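Local coordinates for protein response regulator aspartate phosphatase H (Bacillus subtilis, PDB 3Q15) that dephosphorylates the sporulation phosphotransferase Spo0F and also acts on the response regulator ComA, helping to separate competence from sporulation in time, at residues Leu306-Lys311 with Arg317-Leu322; Lys250-Arg253 with Asp258-Pro261; Glu206-Leu211 with Ala222-Asn227. All coordinates share one frame; numbering follows the deposited sequence.

Contact 1 (Leu306-Lys311 with Arg317-Leu322); sequences LQAVYK and RKIHDL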
loop_
_atom_site.group_PDB
_atom_site.type_symbol
_atom_site.label_atom_id
_atom_site.label_comp_id
_atom_site.label_asym_id
_atom_site.label_seq_id
_atom_site.Cartn_x
_atom_site.Cartn_y
_atom_site.Cartn_z
ATOM N N LEU A 306 6.322 34.086 11.624
ATOM C CA LEU A 306 5.058 34.717 11.973
ATOM C C LEU A 306 5.254 36.199 12.236
ATOM O O LEU A 306 4.503 37.033 11.729
ATOM C CB LEU A 306 4.440 34.057 13.206
ATOM C CG LEU A 306 3.764 32.711 12.995
ATOM C CD1 LEU A 306 3.030 32.296 14.260
ATOM C CD2 LEU A 306 2.807 32.795 11.822
ATOM N N GLN A 307 6.260 36.521 13.042
ATOM C CA GLN A 307 6.559 37.911 13.354
ATOM C C GLN A 307 6.818 38.695 12.081
ATOM O O GLN A 307 6.321 39.806 11.914
ATOM C CB GLN A 307 7.788 38.012 14.257
ATOM C CG GLN A 307 7.554 37.621 15.698
ATOM C CD GLN A 307 8.751 37.933 16.571
ATOM O OE1 GLN A 307 9.870 38.075 16.078
ATOM N NE2 GLN A 307 8.523 38.051 17.873
ATOM N N ALA A 308 7.600 38.103 11.185
ATOM C CA ALA A 308 8.088 38.808 10.006
ATOM C C ALA A 308 6.996 39.080 8.977
ATOM O O ALA A 308 6.958 40.154 8.372
ATOM C CB ALA A 308 9.239 38.041 9.367
ATOM N N VAL A 309 6.107 38.112 8.787
ATOM C CA VAL A 309 5.128 38.190 7.709
ATOM C C VAL A 309 3.832 38.893 8.113
ATOM O O VAL A 309 3.165 39.490 7.268
ATOM C CB VAL A 309 4.809 36.795 7.125
ATOM C CG1 VAL A 309 3.900 36.019 8.064
ATOM C CG2 VAL A 309 4.171 36.926 5.753
ATOM N N TYR A 310 3.481 38.823 9.397
ATOM C CA TYR A 310 2.258 39.457 9.892
ATOM C C TYR A 310 2.519 40.816 10.540
ATOM O O TYR A 310 1.597 41.458 11.042
ATOM C CB TYR A 310 1.506 38.534 10.862
ATOM C CG TYR A 310 0.899 37.329 10.183
ATOM C CD1 TYR A 310 1.494 36.079 10.279
ATOM C CD2 TYR A 310 -0.261 37.447 9.428
ATOM C CE1 TYR A 310 0.949 34.976 9.642
ATOM C CE2 TYR A 310 -0.813 36.353 8.791
ATOM C CZ TYR A 310 -0.204 35.119 8.901
ATOM O OH TYR A 310 -0.750 34.025 8.268
ATOM N N LYS A 311 3.778 41.241 10.530
ATOM C CA LYS A 311 4.163 42.557 11.029
ATOM C C LYS A 311 3.496 43.644 10.188
ATOM O O LYS A 311 3.265 43.449 8.995
ATOM C CB LYS A 311 5.687 42.696 10.971
ATOM C CG LYS A 311 6.237 44.047 11.383
ATOM C CD LYS A 311 7.762 44.044 11.336
ATOM C CE LYS A 311 8.344 45.419 11.649
ATOM N NZ LYS A 311 8.024 46.431 10.601
ATOM N N ARG A 317 13.351 40.718 4.391
ATOM C CA ARG A 317 14.702 40.187 4.539
ATOM C C ARG A 317 14.726 38.994 5.493
ATOM O O ARG A 317 15.332 37.963 5.196
ATOM C CB ARG A 317 15.678 41.271 5.008
ATOM C CG ARG A 317 17.113 40.781 5.170
ATOM C CD ARG A 317 18.062 41.919 5.519
ATOM N NE ARG A 317 18.219 42.861 4.414
ATOM C CZ ARG A 317 19.171 42.775 3.488
ATOM N NH1 ARG A 317 20.057 41.789 3.537
ATOM N NH2 ARG A 317 19.240 43.675 2.517
ATOM N N LYS A 318 14.068 39.135 6.639
ATOM C CA LYS A 318 13.969 38.029 7.583
ATOM C C LYS A 318 13.334 36.821 6.904
ATOM O O LYS A 318 13.793 35.693 7.068
ATOM C CB LYS A 318 13.151 38.425 8.813
ATOM C CG LYS A 318 13.199 37.400 9.943
ATOM C CD LYS A 318 14.554 37.400 10.643
ATOM C CE LYS A 318 14.562 36.466 11.848
ATOM N NZ LYS A 318 15.823 36.580 12.640
ATOM N N ILE A 319 12.277 37.071 6.137
ATOM C CA ILE A 319 11.559 36.008 5.443
ATOM C C ILE A 319 12.474 35.245 4.494
ATOM O O ILE A 319 12.465 34.013 4.462
ATOM C CB ILE A 319 10.355 36.561 4.657
ATOM C CG1 ILE A 319 9.241 36.969 5.620
ATOM C CG2 ILE A 319 9.848 35.528 3.661
ATOM C CD1 ILE A 319 7.960 37.379 4.932
ATOM N N HIS A 320 13.265 35.991 3.729
ATOM C CA HIS A 320 14.205 35.412 2.782
ATOM C C HIS A 320 15.273 34.576 3.477
ATOM O O HIS A 320 15.648 33.515 2.990
ATOM C CB HIS A 320 14.860 36.514 1.949
ATOM C CG HIS A 320 16.008 36.036 1.117
ATOM N ND1 HIS A 320 17.318 36.100 1.549
ATOM C CD2 HIS A 320 16.046 35.485 -0.117
ATOM C CE1 HIS A 320 18.110 35.609 0.614
ATOM N NE2 HIS A 320 17.366 35.227 -0.408
ATOM N N ASP A 321 15.765 35.060 4.613
ATOM C CA ASP A 321 16.784 34.335 5.365
ATOM C C ASP A 321 16.234 33.026 5.929
ATOM O O ASP A 321 16.919 32.002 5.922
ATOM C CB ASP A 321 17.349 35.198 6.495
ATOM C CG ASP A 321 18.085 36.423 5.985
ATOM O OD1 ASP A 321 17.963 37.490 6.621
ATOM O OD2 ASP A 321 18.786 36.322 4.951
ATOM N N LEU A 322 14.995 33.065 6.414
ATOM C CA LEU A 322 14.358 31.877 6.974
ATOM C C LEU A 322 14.078 30.833 5.901
ATOM O O LEU A 322 14.379 29.653 6.080
ATOM C CB LEU A 322 13.067 32.247 7.710
ATOM C CG LEU A 322 13.258 33.055 8.997
ATOM C CD1 LEU A 322 11.958 33.726 9.426
ATOM C CD2 LEU A 322 13.820 32.173 10.103
#

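Contact 2 (Lys250-Arg253 with Asp258-Pro261); sequences KVSR and DLLP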
loop_
_atom_site.group_PDB
_atom_site.type_symbol
_atom_site.label_atom_id
_atom_site.label_comp_id
_atom_site.label_asym_id
_atom_site.label_seq_id
_atom_site.Cartn_x
_atom_site.Cartn_y
_atom_site.Cartn_z
ATOM N N LYS A 250 -3.639 25.774 28.816
ATOM C CA LYS A 250 -3.844 25.677 30.258
ATOM C C LYS A 250 -3.242 24.396 30.818
ATOM O O LYS A 250 -2.380 24.438 31.693
ATOM C CB LYS A 250 -5.335 25.745 30.603
ATOM C CG LYS A 250 -5.641 25.608 32.093
ATOM C CD LYS A 250 -7.142 25.665 32.363
ATOM C CE LYS A 250 -7.449 25.504 33.843
ATOM N NZ LYS A 250 -8.912 25.556 34.114
ATOM N N VAL A 251 -3.701 23.257 30.310
ATOM C CA VAL A 251 -3.209 21.967 30.780
ATOM C C VAL A 251 -1.698 21.849 30.578
ATOM O O VAL A 251 -1.009 21.186 31.354
ATOM C CB VAL A 251 -3.949 20.794 30.099
ATOM C CG1 VAL A 251 -3.878 20.923 28.591
ATOM C CG2 VAL A 251 -3.381 19.459 30.558
ATOM N N SER A 252 -1.189 22.511 29.542
ATOM C CA SER A 252 0.244 22.531 29.267
ATOM C C SER A 252 1.018 23.291 30.344
ATOM O O SER A 252 1.883 22.724 31.009
ATOM C CB SER A 252 0.521 23.149 27.893
ATOM O OG SER A 252 0.107 22.288 26.847
ATOM N N ARG A 253 0.703 24.573 30.510
ATOM C CA ARG A 253 1.372 25.410 31.504
ATOM C C ARG A 253 1.342 24.789 32.900
ATOM O O ARG A 253 2.256 24.993 33.701
ATOM C CB ARG A 253 0.737 26.804 31.560
ATOM C CG ARG A 253 0.806 27.596 30.264
ATOM C CD ARG A 253 0.471 29.063 30.507
ATOM N NE ARG A 253 0.559 29.868 29.291
ATOM C CZ ARG A 253 -0.488 30.234 28.558
ATOM N NH1 ARG A 253 -1.710 29.868 28.916
ATOM N NH2 ARG A 253 -0.314 30.967 27.468
ATOM N N ASP A 258 6.295 21.200 28.181
ATOM C CA ASP A 258 7.109 20.932 26.999
ATOM C C ASP A 258 6.280 20.928 25.716
ATOM O O ASP A 258 6.823 20.813 24.619
ATOM C CB ASP A 258 7.884 19.620 27.146
ATOM C CG ASP A 258 6.977 18.410 27.236
ATOM O OD1 ASP A 258 5.863 18.537 27.791
ATOM O OD2 ASP A 258 7.379 17.329 26.754
ATOM N N LEU A 259 4.964 21.053 25.860
ATOM C CA LEU A 259 4.074 21.130 24.706
ATOM C C LEU A 259 3.784 22.581 24.347
ATOM O O LEU A 259 3.217 22.867 23.296
ATOM C CB LEU A 259 2.761 20.397 24.989
ATOM C CG LEU A 259 2.846 18.874 25.090
ATOM C CD1 LEU A 259 1.577 18.306 25.690
ATOM C CD2 LEU A 259 3.126 18.264 23.722
ATOM N N LEU A 260 4.187 23.492 25.221
ATOM C CA LEU A 260 3.842 24.902 25.081
ATOM C C LEU A 260 4.273 25.520 23.745
ATOM O O LEU A 260 3.484 26.224 23.111
ATOM C CB LEU A 260 4.400 25.704 26.258
ATOM C CG LEU A 260 3.523 26.842 26.775
ATOM C CD1 LEU A 260 2.116 26.344 27.061
ATOM C CD2 LEU A 260 4.133 27.454 28.024
ATOM N N PRO A 261 5.524 25.271 23.316
ATOM C CA PRO A 261 5.959 25.853 22.041
ATOM C C PRO A 261 5.013 25.499 20.896
ATOM O O PRO A 261 4.587 26.384 20.158
ATOM C CB PRO A 261 7.336 25.217 21.814
ATOM C CG PRO A 261 7.838 24.920 23.188
ATOM C CD PRO A 261 6.610 24.523 23.978
#

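Contact 3 (Glu206-Leu211 with Ala222-Asn227); sequences EAALEL and AISLLN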
loop_
_atom_site.group_PDB
_atom_site.type_symbol
_atom_site.label_atom_id
_atom_site.label_comp_id
_atom_site.label_asym_id
_atom_site.label_seq_id
_atom_site.Cartn_x
_atom_site.Cartn_y
_atom_site.Cartn_z
ATOM N N GLU A 206 -11.984 13.559 19.073
ATOM C CA GLU A 206 -12.851 13.738 20.233
ATOM C C GLU A 206 -12.901 12.471 21.082
ATOM O O GLU A 206 -12.865 12.540 22.310
ATOM C CB GLU A 206 -14.258 14.169 19.808
ATOM C CG GLU A 206 -14.321 15.572 19.214
ATOM C CD GLU A 206 -15.712 15.953 18.735
ATOM O OE1 GLU A 206 -15.983 17.164 18.599
ATOM O OE2 GLU A 206 -16.531 15.043 18.487
ATOM N N ALA A 207 -12.980 11.315 20.430
ATOM C CA ALA A 207 -12.972 10.047 21.154
ATOM C C ALA A 207 -11.651 9.883 21.891
ATOM O O ALA A 207 -11.612 9.402 23.020
ATOM C CB ALA A 207 -13.194 8.885 20.199
ATOM N N ALA A 208 -10.564 10.295 21.244
ATOM C CA ALA A 208 -9.251 10.246 21.873
ATOM C C ALA A 208 -9.217 11.134 23.111
ATOM O O ALA A 208 -8.706 10.734 24.155
ATOM C CB ALA A 208 -8.164 10.656 20.887
ATOM N N LEU A 209 -9.765 12.340 22.994
ATOM C CA LEU A 209 -9.823 13.248 24.133
ATOM C C LEU A 209 -10.582 12.624 25.303
ATOM O O LEU A 209 -10.113 12.653 26.440
ATOM C CB LEU A 209 -10.467 14.583 23.747
ATOM C CG LEU A 209 -10.728 15.549 24.912
ATOM C CD1 LEU A 209 -9.432 15.894 25.634
ATOM C CD2 LEU A 209 -11.431 16.816 24.440
ATOM N N GLU A 210 -11.756 12.067 25.019
ATOM C CA GLU A 210 -12.587 11.466 26.061
ATOM C C GLU A 210 -11.877 10.303 26.739
ATOM O O GLU A 210 -11.892 10.181 27.962
ATOM C CB GLU A 210 -13.937 11.008 25.497
ATOM C CG GLU A 210 -15.074 11.991 25.737
ATOM C CD GLU A 210 -16.424 11.306 25.892
ATOM O OE1 GLU A 210 -16.698 10.338 25.151
ATOM O OE2 GLU A 210 -17.211 11.735 26.763
ATOM N N LEU A 211 -11.254 9.449 25.936
ATOM C CA LEU A 211 -10.533 8.300 26.466
ATOM C C LEU A 211 -9.370 8.757 27.343
ATOM O O LEU A 211 -9.154 8.226 28.434
ATOM C CB LEU A 211 -10.026 7.423 25.320
ATOM C CG LEU A 211 -9.367 6.103 25.710
ATOM C CD1 LEU A 211 -10.307 5.264 26.566
ATOM C CD2 LEU A 211 -8.943 5.344 24.465
ATOM N N ALA A 222 -3.674 17.042 26.800
ATOM C CA ALA A 222 -3.129 18.230 26.157
ATOM C C ALA A 222 -2.959 18.020 24.656
ATOM O O ALA A 222 -3.312 18.887 23.855
ATOM C CB ALA A 222 -1.802 18.603 26.793
ATOM N N ILE A 223 -2.416 16.868 24.277
ATOM C CA ILE A 223 -2.184 16.568 22.868
ATOM C C ILE A 223 -3.495 16.454 22.102
ATOM O O ILE A 223 -3.618 16.969 20.990
ATOM C CB ILE A 223 -1.366 15.274 22.680
ATOM C CG1 ILE A 223 0.038 15.440 23.265
ATOM C CG2 ILE A 223 -1.277 14.915 21.208
ATOM C CD1 ILE A 223 0.870 14.173 23.241
ATOM N N SER A 224 -4.474 15.782 22.704
ATOM C CA SER A 224 -5.795 15.639 22.093
ATOM C C SER A 224 -6.437 16.997 21.847
ATOM O O SER A 224 -7.016 17.240 20.784
ATOM C CB SER A 224 -6.714 14.792 22.978
ATOM O OG SER A 224 -6.199 13.478 23.138
ATOM N N LEU A 225 -6.339 17.875 22.841
ATOM C CA LEU A 225 -6.916 19.210 22.752
ATOM C C LEU A 225 -6.215 20.021 21.669
ATOM O O LEU A 225 -6.850 20.773 20.930
ATOM C CB LEU A 225 -6.811 19.921 24.103
ATOM C CG LEU A 225 -7.725 19.412 25.221
ATOM C CD1 LEU A 225 -7.315 19.999 26.565
ATOM C CD2 LEU A 225 -9.182 19.744 24.916
ATOM N N LEU A 226 -4.900 19.858 21.580
ATOM C CA LEU A 226 -4.112 20.507 20.540
ATOM C C LEU A 226 -4.529 20.011 19.161
ATOM O O LEU A 226 -4.713 20.799 18.233
ATOM C CB LEU A 226 -2.626 20.238 20.763
ATOM C CG LEU A 226 -1.672 20.720 19.669
ATOM C CD1 LEU A 226 -1.822 22.215 19.445
ATOM C CD2 LEU A 226 -0.246 20.373 20.045
ATOM N N ASN A 227 -4.677 18.697 19.034
ATOM C CA ASN A 227 -5.094 18.095 17.776
ATOM C C ASN A 227 -6.480 18.560 17.350
ATOM O O ASN A 227 -6.718 18.829 16.173
ATOM C CB ASN A 227 -5.027 16.567 17.865
ATOM C CG ASN A 227 -3.599 16.051 17.890
ATOM O OD1 ASN A 227 -2.665 16.786 17.583
ATOM N ND2 ASN A 227 -3.427 14.785 18.246
#

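Contact 1 (Leu306-Lys311 with Arg317-Leu322)
Ile319 reaches across from helix 316-328 and lays its longer branch over two successive residues of helix 299-310, Ala308 and Val309. The branch divides its contacts by position along the chain. Its inner carbon, CG1, meets the methyl of Ala308, with 3.9 Å between Ile319 CG1 and Ala308 CB. Its terminal methyl goes further, to Val309, where Ile319 CD1 lies 3.9 Å from Val309 CB and touches CG2 as well. The torsion chi1 of -73° sets CG1 of Ile319 opposite its own carbonyl carbon, and an extended chi2 then carries CD1 onto the valine, whose side chain it crosses at a slant. This is the packing of a helical hairpin with a short connection, its arms steeply inclined, in keeping with the helix-turn-helix architecture of the large C-terminal TPR domain; the short axes are 9.0 Å apart at their closest, with 136° between their directions. The backbones come nearest at Ala308 and Ile319, CA to CA 6.4 Å. The same methyl of Ala308 also meets the root of Lys318, CB to CB at 4.0 Å. Lys318 gives only its first carbons to the contact: a bend at chi2 (73°) turns the rest of the chain away, and its amine end leads off from the alanine. Behind the contact, Val309 also packs on Ala342 and Val345 of helix 332-348, while Asp315 accepts a hydrogen bond from the backbone N of Lys318 through OD2.

Contact 2 (Lys250-Arg253 with Asp258-Pro261)
Leu260 supplies most of the apolar contact here, pushing CD1 between Ser252 and Arg253 at the C-terminal end of helix 238-255. That one methyl lies 3.7 Å from Ser252 CB and equally far from Arg253 CG, while CD2 of Leu260 approaches the same arginine carbon at 4.0 Å. The arginine and leucine side chains cross at about a right angle, the leucine fork meeting CG of the arginine. Leu260 has a chi1 of -143°, well away from a staggered value, and through it the tip of the side chain swings closer to the helix than its first bond would suggest. Leu259 adds a van der Waals contact of another kind, its CB 3.8 Å from Ser252 OG. Polar bonding is directed out of the contact. Ser252 OG is hydrogen-bonded to Ala248 O, one turn back, which satisfies the buried hydroxyl within its own helix. Arg253 runs extended from CG to NE, past Leu260, and its NH2 forms a salt bridge with Glu286. Asp258 has its own salt bridge, to Arg219. The contact links predicted TPR 4 to the residues leading into predicted TPR 5, across the short connection between helices 238-255 and 260-273, which includes a 3-10 segment, with helix 218-235 touching Leu259 and helix 277-290 touching both Arg253 and Leu260.

Contact 3 (Glu206-Leu211 with Ala222-Asn227)
Leu209 and Ser224 are where helices 198-214 and 218-235 come nearest. Their CA atoms stand 5.1 Å apart, and Ser224 CB comes within 3.7 Å of Leu209 CA and 3.8 Å of Leu209 CB. A side chain as short as serine's permits so near an approach. Its hydroxyl lies over the main chain where Ala208 passes into Leu209: Ser224 OG is 3.8 Å from Ala208 C, while the methyl of Ala208 lies at 4.1 Å from the same oxygen.

Beside this small-residue contact, the branched end of Leu209 meets Leu225. The nearest methyls, Leu209 CD2 and Leu225 CD2, are 3.7 Å apart, and Leu209 CD1 fits against both CG and CD2 of Leu225. The two leucines differ in their first torsions. Leu209 has CG anti to its backbone N (chi1 173°), whereas Leu225 carries its CG beside the backbone N, and its end bends in closer to the opposing helix than its first bond implies.

In the next shell, Ser224 OG is hydrogen-bonded to Phe220 O, four residues earlier in its helix, which satisfies the buried hydroxyl. Phe186 of helix 178-194 packs against Ser224, and Leu225 also rests on Lys247 and Ala248.

The short axes run nearly antiparallel, at 159° and 8.8 Å apart. The contact thus joins the second helix of predicted TPR 3 to the first of TPR 4, the kind of inter-repeat packing that stacks TPR units into a superhelix. Helix 178-194 touches both helices, through Leu211 and through Ile223, Ser224 and Asn227, while helix 238-255 packs on helix 218-235.

How the contacts relate
All three contacts are buried and join helices consecutive in the chain, yet they differ in chemistry. Contact 1 is purely apolar in its touching atoms and lies furthest from the centre of the chain, about 29 Å away. Contacts 2 and 3 each place a serine at the point of closest backbone approach, its hydroxyl bonded back to its own helix, but only contact 2 adds an exposed arginine at its border. These two also touch: Ala222 packs against Val251 and Leu259, with Leu259 CD1 3.6 Å from Ala222 CB, so that helix 218-235, part of contact 3, packs against both segments of contact 2. Contact 1 stands apart, its nearest atoms about 8 Å from contact 2.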